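Local coordinates for protein salivary nitrophorin (Cimex lectularius, PDB 2IMQ) that carries nitric oxide on a heme b group and delivers it to the victim during blood feeding, causing vasodilation, at residues K77-E82 against N102-V107; M84-Y89 against I118-T123; F129-S134 against F165-G170. One frame throughout, in Å; residues are numbered along the deposited sequence.

Interaction 1: K77-E82 against N102-V107; sequences KNTITE and NETIIV. With HEM (protoporphyrin IX containing Fe), chain B.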
# COMPACT_ATOMS: atom_id res chain seq x y z
N LYS A 77 5.12 -0.30 14.47
CA LYS A 77 6.21 -1.06 13.90
C LYS A 77 6.68 -0.43 12.58
O LYS A 77 5.89 0.08 11.79
CB LYS A 77 5.74 -2.49 13.58
CG LYS A 77 6.87 -3.46 13.25
CD LYS A 77 7.74 -3.79 14.48
CE LYS A 77 8.91 -4.76 14.12
NZ LYS A 77 9.73 -4.51 12.90
N ASN A 78 7.99 -0.46 12.36
CA ASN A 78 8.61 -0.35 11.02
C ASN A 78 9.32 -1.61 10.72
O ASN A 78 10.05 -2.15 11.59
CB ASN A 78 9.61 0.81 10.97
CG ASN A 78 10.47 0.81 9.74
OD1 ASN A 78 11.63 0.37 9.75
ND2 ASN A 78 9.89 1.22 8.62
N THR A 79 9.16 -2.11 9.49
CA THR A 79 9.82 -3.30 9.06
C THR A 79 10.41 -3.01 7.70
O THR A 79 9.69 -2.53 6.83
CB THR A 79 8.84 -4.45 8.93
OG1 THR A 79 8.19 -4.67 10.17
CG2 THR A 79 9.57 -5.73 8.57
N ILE A 80 11.68 -3.28 7.50
CA ILE A 80 12.30 -3.18 6.19
C ILE A 80 13.01 -4.45 5.77
O ILE A 80 13.62 -5.19 6.59
CB ILE A 80 13.24 -1.96 6.07
CG1 ILE A 80 14.41 -2.08 7.04
CG2 ILE A 80 12.46 -0.66 6.26
CD1 ILE A 80 15.44 -0.95 6.92
N THR A 81 12.94 -4.69 4.48
CA THR A 81 13.74 -5.71 3.80
C THR A 81 14.58 -5.01 2.75
O THR A 81 14.65 -3.77 2.71
CB THR A 81 12.88 -6.81 3.18
OG1 THR A 81 12.12 -6.27 2.10
CG2 THR A 81 11.88 -7.36 4.16
N GLU A 82 15.24 -5.74 1.88
CA GLU A 82 15.97 -5.05 0.85
C GLU A 82 15.06 -4.27 -0.12
O GLU A 82 15.50 -3.24 -0.64
CB GLU A 82 16.89 -6.01 0.09
CG GLU A 82 18.30 -6.05 0.67
CD GLU A 82 19.02 -4.74 0.43
OE1 GLU A 82 19.36 -4.45 -0.74
OE2 GLU A 82 19.21 -3.98 1.39
N ASN A 102 0.75 -6.83 19.31
CA ASN A 102 1.44 -6.29 18.10
C ASN A 102 2.38 -7.35 17.51
O ASN A 102 3.35 -7.80 18.19
CB ASN A 102 2.20 -5.05 18.55
CG ASN A 102 2.82 -4.28 17.40
OD1 ASN A 102 2.47 -4.44 16.24
ND2 ASN A 102 3.78 -3.42 17.73
N GLU A 103 2.15 -7.76 16.26
CA GLU A 103 2.92 -8.84 15.66
C GLU A 103 3.18 -8.52 14.20
O GLU A 103 2.28 -8.02 13.52
CB GLU A 103 2.15 -10.14 15.75
CG GLU A 103 1.97 -10.69 17.17
CD GLU A 103 3.29 -10.89 17.89
OE1 GLU A 103 3.35 -10.68 19.14
OE2 GLU A 103 4.27 -11.29 17.24
N THR A 104 4.37 -8.85 13.74
CA THR A 104 4.73 -8.72 12.32
C THR A 104 5.37 -9.99 11.83
O THR A 104 6.14 -10.63 12.57
CB THR A 104 5.71 -7.57 12.14
OG1 THR A 104 5.03 -6.33 12.35
CG2 THR A 104 6.21 -7.47 10.70
N ILE A 105 5.02 -10.43 10.63
CA ILE A 105 5.73 -11.48 9.96
C ILE A 105 6.31 -10.95 8.65
O ILE A 105 5.79 -10.01 8.04
CB ILE A 105 4.81 -12.72 9.65
CG1 ILE A 105 3.73 -12.38 8.64
CG2 ILE A 105 4.27 -13.36 10.98
CD1 ILE A 105 3.35 -13.53 7.77
N ILE A 106 7.40 -11.55 8.26
CA ILE A 106 7.97 -11.33 6.96
C ILE A 106 7.93 -12.68 6.26
O ILE A 106 8.31 -13.72 6.85
CB ILE A 106 9.43 -10.85 7.10
CG1 ILE A 106 9.50 -9.49 7.77
CG2 ILE A 106 10.05 -10.71 5.77
CD1 ILE A 106 10.89 -8.98 8.05
N VAL A 107 7.54 -12.64 4.98
CA VAL A 107 7.50 -13.82 4.14
C VAL A 107 8.44 -13.55 2.98
O VAL A 107 8.33 -12.52 2.29
CB VAL A 107 6.09 -14.13 3.58
CG1 VAL A 107 6.19 -15.22 2.52
CG2 VAL A 107 5.15 -14.55 4.71
CHA HEM B . 12.47 3.96 8.00
CHB HEM B . 9.47 5.79 4.65
CHC HEM B . 12.99 5.53 1.37
CHD HEM B . 15.89 3.43 4.53
C1A HEM B . 11.36 4.50 7.41
C2A HEM B . 10.11 4.81 8.07
C3A HEM B . 9.28 5.29 7.10
C4A HEM B . 9.99 5.32 5.86
CMA HEM B . 7.86 5.78 7.32
CAA HEM B . 9.76 4.65 9.56
CBA HEM B . 10.02 6.06 10.15
CGA HEM B . 9.81 6.08 11.66
O1A HEM B . 10.70 5.63 12.38
O2A HEM B . 8.78 6.61 12.14
C1B HEM B . 10.18 5.89 3.49
C2B HEM B . 9.67 6.43 2.26
C3B HEM B . 10.63 6.37 1.34
C4B HEM B . 11.79 5.80 1.98
CMB HEM B . 8.27 6.92 2.24
CAB HEM B . 10.60 6.79 -0.12
CBB HEM B . 9.70 7.67 -0.57
C1C HEM B . 14.13 4.98 1.90
C2C HEM B . 15.35 4.67 1.21
C3C HEM B . 16.17 4.15 2.12
C4C HEM B . 15.45 3.98 3.35
CMC HEM B . 15.72 5.07 -0.22
CAC HEM B . 17.60 3.69 1.90
CBC HEM B . 17.91 2.74 1.01
C1D HEM B . 15.21 3.34 5.72
C2D HEM B . 15.72 2.67 6.89
C3D HEM B . 14.69 2.86 7.96
C4D HEM B . 13.62 3.60 7.35
CMD HEM B . 17.07 1.96 7.03
CAD HEM B . 14.83 2.29 9.38
CBD HEM B . 15.93 3.10 10.05
CGD HEM B . 15.92 2.87 11.53
O1D HEM B . 16.81 3.48 12.21
O2D HEM B . 15.04 2.09 11.99
NA HEM B . 11.28 4.84 6.07
NB HEM B . 11.47 5.48 3.28
NC HEM B . 14.21 4.52 3.18
ND HEM B . 13.95 3.86 6.03
FE HEM B . 12.79 4.80 4.68

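Interaction 2: M84-Y89 against I118-T123; sequences MGLTVY and IVTSFT. With HEM (protoporphyrin IX containing Fe), chain B.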
# COMPACT_ATOMS: atom_id res chain seq x y z
N MET A 84 11.36 -3.83 0.42
CA MET A 84 10.06 -3.41 0.97
C MET A 84 10.24 -2.69 2.31
O MET A 84 11.14 -2.98 3.07
CB MET A 84 9.11 -4.56 1.23
CG MET A 84 8.66 -5.37 -0.01
SD MET A 84 7.69 -6.74 0.42
CE MET A 84 9.01 -7.83 0.83
N GLY A 85 9.32 -1.79 2.61
CA GLY A 85 9.24 -1.14 3.90
C GLY A 85 7.75 -1.01 4.26
O GLY A 85 6.92 -0.63 3.42
N LEU A 86 7.40 -1.31 5.52
CA LEU A 86 6.05 -1.11 5.99
C LEU A 86 6.13 -0.53 7.39
O LEU A 86 6.78 -1.09 8.27
CB LEU A 86 5.28 -2.42 6.09
CG LEU A 86 3.83 -2.39 6.59
CD1 LEU A 86 2.91 -1.55 5.68
CD2 LEU A 86 3.32 -3.81 6.75
N THR A 87 5.41 0.57 7.59
CA THR A 87 5.33 1.23 8.89
C THR A 87 3.87 1.42 9.23
O THR A 87 3.09 1.87 8.38
CB THR A 87 6.07 2.57 8.86
OG1 THR A 87 7.40 2.37 8.37
CG2 THR A 87 6.16 3.15 10.27
N VAL A 88 3.50 1.16 10.50
CA VAL A 88 2.16 1.39 10.97
C VAL A 88 2.22 2.31 12.20
O VAL A 88 2.99 2.01 13.12
CB VAL A 88 1.43 0.07 11.31
CG1 VAL A 88 0.04 0.35 11.72
CG2 VAL A 88 1.43 -0.85 10.06
N TYR A 89 1.42 3.35 12.18
CA TYR A 89 1.27 4.29 13.29
C TYR A 89 -0.16 4.25 13.77
O TYR A 89 -1.11 4.06 12.99
CB TYR A 89 1.56 5.73 12.81
CG TYR A 89 2.91 5.96 12.25
CD1 TYR A 89 3.11 5.88 10.90
CD2 TYR A 89 3.98 6.27 13.05
CE1 TYR A 89 4.36 6.12 10.35
CE2 TYR A 89 5.23 6.51 12.52
CZ TYR A 89 5.42 6.45 11.14
OH TYR A 89 6.66 6.63 10.59
N ILE A 118 5.21 -8.46 3.89
CA ILE A 118 5.23 -8.12 5.35
C ILE A 118 3.81 -8.00 5.80
O ILE A 118 2.99 -7.36 5.11
CB ILE A 118 5.93 -6.81 5.59
CG1 ILE A 118 7.36 -6.79 4.99
CG2 ILE A 118 6.02 -6.47 7.13
CD1 ILE A 118 7.97 -5.47 4.93
N VAL A 119 3.49 -8.56 6.97
CA VAL A 119 2.20 -8.31 7.56
C VAL A 119 2.39 -7.82 9.00
O VAL A 119 3.03 -8.50 9.77
CB VAL A 119 1.30 -9.56 7.64
CG1 VAL A 119 -0.07 -9.18 8.02
CG2 VAL A 119 1.27 -10.31 6.39
N THR A 120 1.82 -6.69 9.32
CA THR A 120 1.82 -6.15 10.70
C THR A 120 0.40 -6.10 11.16
O THR A 120 -0.48 -5.54 10.50
CB THR A 120 2.47 -4.76 10.69
OG1 THR A 120 3.86 -4.89 10.41
CG2 THR A 120 2.35 -4.05 12.04
N SER A 121 0.15 -6.65 12.36
CA SER A 121 -1.17 -6.75 12.91
C SER A 121 -1.19 -6.29 14.38
O SER A 121 -0.21 -6.39 15.07
CB SER A 121 -1.68 -8.21 12.88
OG SER A 121 -1.70 -8.72 11.55
N PHE A 122 -2.33 -5.84 14.80
CA PHE A 122 -2.51 -5.32 16.20
C PHE A 122 -3.97 -5.18 16.50
O PHE A 122 -4.83 -5.12 15.62
CB PHE A 122 -1.80 -3.95 16.35
CG PHE A 122 -2.42 -2.85 15.54
CD1 PHE A 122 -3.38 -2.04 16.10
CD2 PHE A 122 -2.03 -2.60 14.20
CE1 PHE A 122 -3.98 -1.06 15.39
CE2 PHE A 122 -2.64 -1.60 13.46
CZ PHE A 122 -3.61 -0.83 14.05
N THR A 123 -4.27 -5.15 17.80
CA THR A 123 -5.64 -5.10 18.21
C THR A 123 -5.89 -3.86 19.03
O THR A 123 -5.13 -3.54 19.95
CB THR A 123 -5.91 -6.34 19.09
OG1 THR A 123 -5.88 -7.52 18.27
CG2 THR A 123 -7.28 -6.29 19.70
CHA HEM B . 12.47 3.96 8.00
CHB HEM B . 9.47 5.79 4.65
CHC HEM B . 12.99 5.53 1.37
CHD HEM B . 15.89 3.43 4.53
C1A HEM B . 11.36 4.50 7.41
C2A HEM B . 10.11 4.81 8.07
C3A HEM B . 9.28 5.29 7.10
C4A HEM B . 9.99 5.32 5.86
CMA HEM B . 7.86 5.78 7.32
CAA HEM B . 9.76 4.65 9.56
CBA HEM B . 10.02 6.06 10.15
CGA HEM B . 9.81 6.08 11.66
O1A HEM B . 10.70 5.63 12.38
O2A HEM B . 8.78 6.61 12.14
C1B HEM B . 10.18 5.89 3.49
C2B HEM B . 9.67 6.43 2.26
C3B HEM B . 10.63 6.37 1.34
C4B HEM B . 11.79 5.80 1.98
CMB HEM B . 8.27 6.92 2.24
CAB HEM B . 10.60 6.79 -0.12
CBB HEM B . 9.70 7.67 -0.57
C1C HEM B . 14.13 4.98 1.90
C2C HEM B . 15.35 4.67 1.21
C3C HEM B . 16.17 4.15 2.12
C4C HEM B . 15.45 3.98 3.35
CMC HEM B . 15.72 5.07 -0.22
CAC HEM B . 17.60 3.69 1.90
CBC HEM B . 17.91 2.74 1.01
C1D HEM B . 15.21 3.34 5.72
C2D HEM B . 15.72 2.67 6.89
C3D HEM B . 14.69 2.86 7.96
C4D HEM B . 13.62 3.60 7.35
CMD HEM B . 17.07 1.96 7.03
CAD HEM B . 14.83 2.29 9.38
CBD HEM B . 15.93 3.10 10.05
CGD HEM B . 15.92 2.87 11.53
O1D HEM B . 16.81 3.48 12.21
O2D HEM B . 15.04 2.09 11.99
NA HEM B . 11.28 4.84 6.07
NB HEM B . 11.47 5.48 3.28
NC HEM B . 14.21 4.52 3.18
ND HEM B . 13.95 3.86 6.03
FE HEM B . 12.79 4.80 4.68
O HOH W 1 6.02 -3.16 9.99

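Interaction 3: F129-S134 against F165-G170; sequences FSFTTS and FLFWIG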
# COMPACT_ATOMS: atom_id res chain seq x y z
N PHE A 129 -6.60 -5.51 13.48
CA PHE A 129 -6.15 -4.88 12.20
C PHE A 129 -4.96 -5.63 11.66
O PHE A 129 -4.06 -6.00 12.41
CB PHE A 129 -5.72 -3.42 12.43
CG PHE A 129 -6.84 -2.48 12.69
CD1 PHE A 129 -7.45 -2.44 13.94
CD2 PHE A 129 -7.27 -1.61 11.72
CE1 PHE A 129 -8.50 -1.56 14.20
CE2 PHE A 129 -8.30 -0.73 11.96
CZ PHE A 129 -8.91 -0.71 13.24
N SER A 130 -4.91 -5.81 10.33
CA SER A 130 -3.73 -6.33 9.66
C SER A 130 -3.48 -5.45 8.45
O SER A 130 -4.38 -5.16 7.72
CB SER A 130 -3.91 -7.80 9.20
OG SER A 130 -4.07 -8.69 10.31
N PHE A 131 -2.23 -5.12 8.32
CA PHE A 131 -1.68 -4.40 7.16
C PHE A 131 -0.60 -5.21 6.47
O PHE A 131 0.36 -5.63 7.10
CB PHE A 131 -1.08 -3.05 7.59
CG PHE A 131 -2.11 -2.08 8.08
CD1 PHE A 131 -2.57 -2.15 9.39
CD2 PHE A 131 -2.72 -1.21 7.22
CE1 PHE A 131 -3.55 -1.28 9.82
CE2 PHE A 131 -3.68 -0.34 7.65
CZ PHE A 131 -4.12 -0.39 8.95
N THR A 132 -0.77 -5.45 5.16
CA THR A 132 0.14 -6.18 4.35
C THR A 132 0.71 -5.30 3.26
O THR A 132 0.00 -4.52 2.66
CB THR A 132 -0.59 -7.37 3.69
OG1 THR A 132 -1.02 -8.24 4.72
CG2 THR A 132 0.28 -8.17 2.73
N THR A 133 1.98 -5.51 3.01
CA THR A 133 2.57 -5.10 1.71
C THR A 133 3.29 -6.29 1.06
O THR A 133 3.66 -7.25 1.75
CB THR A 133 3.48 -3.86 1.86
OG1 THR A 133 3.74 -3.27 0.57
CG2 THR A 133 4.79 -4.16 2.47
N SER A 134 3.51 -6.23 -0.24
CA SER A 134 4.12 -7.33 -0.94
C SER A 134 4.84 -6.81 -2.16
O SER A 134 4.61 -5.69 -2.63
CB SER A 134 3.08 -8.35 -1.30
OG SER A 134 2.08 -7.78 -2.16
N PHE A 165 -10.23 -6.09 10.35
CA PHE A 165 -9.94 -5.07 9.29
C PHE A 165 -8.60 -5.37 8.65
O PHE A 165 -7.58 -5.45 9.35
CB PHE A 165 -9.90 -3.67 9.93
CG PHE A 165 -11.12 -3.35 10.77
CD1 PHE A 165 -11.03 -3.25 12.13
CD2 PHE A 165 -12.34 -3.11 10.19
CE1 PHE A 165 -12.17 -2.93 12.89
CE2 PHE A 165 -13.46 -2.77 10.90
CZ PHE A 165 -13.37 -2.71 12.27
N LEU A 166 -8.62 -5.52 7.33
CA LEU A 166 -7.44 -5.87 6.58
C LEU A 166 -7.21 -4.94 5.45
O LEU A 166 -8.14 -4.57 4.72
CB LEU A 166 -7.51 -7.28 6.03
CG LEU A 166 -7.69 -8.36 7.12
CD1 LEU A 166 -9.07 -8.70 7.15
CD2 LEU A 166 -6.77 -9.51 6.85
N PHE A 167 -5.97 -4.54 5.30
CA PHE A 167 -5.52 -3.67 4.19
C PHE A 167 -4.28 -4.26 3.55
O PHE A 167 -3.41 -4.76 4.24
CB PHE A 167 -5.22 -2.27 4.75
CG PHE A 167 -6.43 -1.67 5.43
CD1 PHE A 167 -6.65 -1.83 6.79
CD2 PHE A 167 -7.39 -0.99 4.69
CE1 PHE A 167 -7.81 -1.31 7.37
CE2 PHE A 167 -8.55 -0.49 5.27
CZ PHE A 167 -8.75 -0.67 6.62
N TRP A 168 -4.20 -4.18 2.24
CA TRP A 168 -3.06 -4.67 1.52
C TRP A 168 -2.70 -3.53 0.59
O TRP A 168 -3.50 -3.10 -0.25
CB TRP A 168 -3.44 -5.90 0.70
CG TRP A 168 -2.31 -6.72 0.15
CD1 TRP A 168 -1.18 -6.30 -0.43
CD2 TRP A 168 -2.23 -8.12 0.20
NE1 TRP A 168 -0.38 -7.37 -0.79
CE2 TRP A 168 -1.02 -8.51 -0.41
CE3 TRP A 168 -3.09 -9.13 0.67
CZ2 TRP A 168 -0.65 -9.81 -0.52
CZ3 TRP A 168 -2.69 -10.44 0.55
CH2 TRP A 168 -1.50 -10.76 -0.03
N ILE A 169 -1.49 -3.03 0.76
CA ILE A 169 -1.03 -1.79 0.10
C ILE A 169 0.35 -1.99 -0.50
O ILE A 169 1.22 -2.58 0.12
CB ILE A 169 -1.02 -0.60 1.07
CG1 ILE A 169 -0.19 -0.89 2.33
CG2 ILE A 169 -2.46 -0.23 1.42
CD1 ILE A 169 -0.06 0.38 3.22
N GLY A 170 0.52 -1.50 -1.72
CA GLY A 170 1.78 -1.59 -2.40
C GLY A 170 1.53 -1.81 -3.87
O GLY A 170 0.40 -1.80 -4.36
O HOH W 2 -3.52 -7.39 5.75

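Interaction 1: K77-E82 against N102-V107
Lys77, Thr79 and Thr81 face Thr104 and Ile106 across two strands that run in the same direction, their axes only 8° apart. Closest approach of the axes is 9.0 Å, nearly twice the spacing of neighbours in one sheet, and no hydrogen bond crosses between the segments, so they belong to facing layers. Lys77 presents its aliphatic part rather than its charge to Thr104: CG lies 3.5 Å from Thr104 OG1. Beyond CG the chain curls over its own strand in the forward direction, bent at chi2 (70°) and again at chi4 (46°). This brings NZ to Asn78 O at 2.7 Å, approached from above the carbonyl plane, and lets NZ also donate to Thr79 OG1. The hydroxyl of Thr104 is occupied by Thr120 on the adjoining strand.

The fold is the DNase I-like beta sandwich, and 73-80 and 103-108 are outermost strands of its two sheets. Between them Thr79 and Thr104 meet tip to tip, Thr79 OG1 against the Thr104 CG2 methyl at 3.5 Å. The other branch of Thr79 serves Ile106: the two side chains slide past each other in opposite directions until Thr79 CG2 is 3.5 Å from Ile106 CD1. Further along, Thr81 CG2 meets Ile106 CG2 more loosely, at 4.1 Å.

The intervening residues of 77-82 point to the heme. Asn78 ND2 comes within 3.6 Å of propionate carbon CAA of the heme and is held by a hydrogen bond to Thr87 OG1, while Ile80 CD1 touches the heme methyl CMD at 3.3 Å.

Interaction 2: M84-Y89 against I118-T123
Between the two sheets of the DNase I-like sandwich, Leu86, Val88 and Met84 pack against Ile118, Thr120 and Phe122, on the side of strand 84-91 that faces away from the heme pocket. The strands run in the same direction, 8° apart, with 8.2 Å between their axes at closest approach and no direct hydrogen bond, as expected for facing layers. Leu86 extends CG anti to its backbone N (chi1 180°), which carries CD2 across the gap; there it passes alongside Ile118, 3.8 Å from CG2, and also reaches the flank of Thr120. The other arm of Ile118 brings CD1 to 4.0 Å from Met84 CB. Val88 divides its branches: CG2 meets Thr120 CG2 tip to tip at 3.9 Å, whereas CG1 lies 3.7 Å from Phe122 CE2, the two side chains running obliquely to one another.

One polar link spans this largely apolar layer. A water molecule donates to Leu86 O at 2.8 Å and is hydrogen-bonded to Thr120 OG1, also at 2.8 Å, while that hydroxyl has its second partner in Thr104. The water is a second partner of that carbonyl, which also takes the backbone N-H of Thr79, and ties it to the facing sheet.

On the other face of strand 84-91, Thr87 and Tyr89 line the heme pocket. Tyr89 OH donates to propionate oxygen O2A of the heme at 2.6 Å, with O2A lying in the plane of the phenol ring at its edge. Lys75 NZ is also hydrogen-bonded to the heme. Helix 57-70 touches the Tyr89 ring through Phe64, Gln65 and Leu68, whereas on the inner side the Phe122 ring reaches Leu76 of strand 73-80 and Phe131 of strand 127-135.

Interaction 3: F129-S134 against F165-G170
The Phe129 ring carries Phe165 CD1 over one face, 3.5 Å from Phe129 CZ and offset toward the rim, and the planes of the two rings are inclined by 38°. Next, Phe131 and Phe167 lie side by side; their planes are nearly parallel but slid apart, so that the closest atoms, Phe131 CE2 and Phe167 CD1, are 3.4 Å apart while the rings barely overlap. These four phenylalanines occupy one face of a parallel strand pair in the five-stranded sheet of the DNase I-like sandwich. This face looks toward the other sheet, where Phe131 reaches Val9 and Ala41.

The reverse face bears Trp168. Thr132 lays CG2 over its indole, 3.5 Å from the centroid of the five-membered ring and 15° off the normal, a CH-pi contact. At the indole edge NE1 donates to Ser134 OG at 2.8 Å, the oxygen lying in the ring plane, a bond that would hold the indole in this rotation; Ser134 OG is also hydrogen-bonded to Ala149 O. Phe210 and Trp213 meet the indole edge-to-face.

The backbone ladder confirms the parallel register. Phe167 bonds to residues on either side of Phe131, its N to Ser130 O at 3.0 Å and its O to Thr132 N. A water donates to the same Phe167 O and is hydrogen-bonded to Thr132 OG1, which also bonds to Leu154 O. At the last rung a side chain takes over: Thr133, with OG1 anti to its backbone N (chi1 -164°), donates from OG1 to Ile169 O at 2.7 Å, in the carbonyl plane.

In the fold
Interactions 1 and 2 join the same two sheets: strand 73-80 faces 103-108 and the adjacent 84-91 faces 116-124; the contact centres are about 6 Å apart. In one sheet Asn78 ND2 bonds to Thr87 OG1 at 2.8 Å, and in the other Thr104 OG1 meets Thr120 OG1 at 2.7 Å. Segments 77-82 and 84-89 touch the heme with their other face; Cys60 binds its iron. Interaction 3 lies within the sheet of 103-108 and 116-124, its centre about 8 Å from that of interaction 2, linked by Ser121 OG and Ser130 OG at 2.7 Å. The nearest atoms of interactions 1 and 3 are about 7 Å apart; the Ile169 side chain is about 10 Å from the heme.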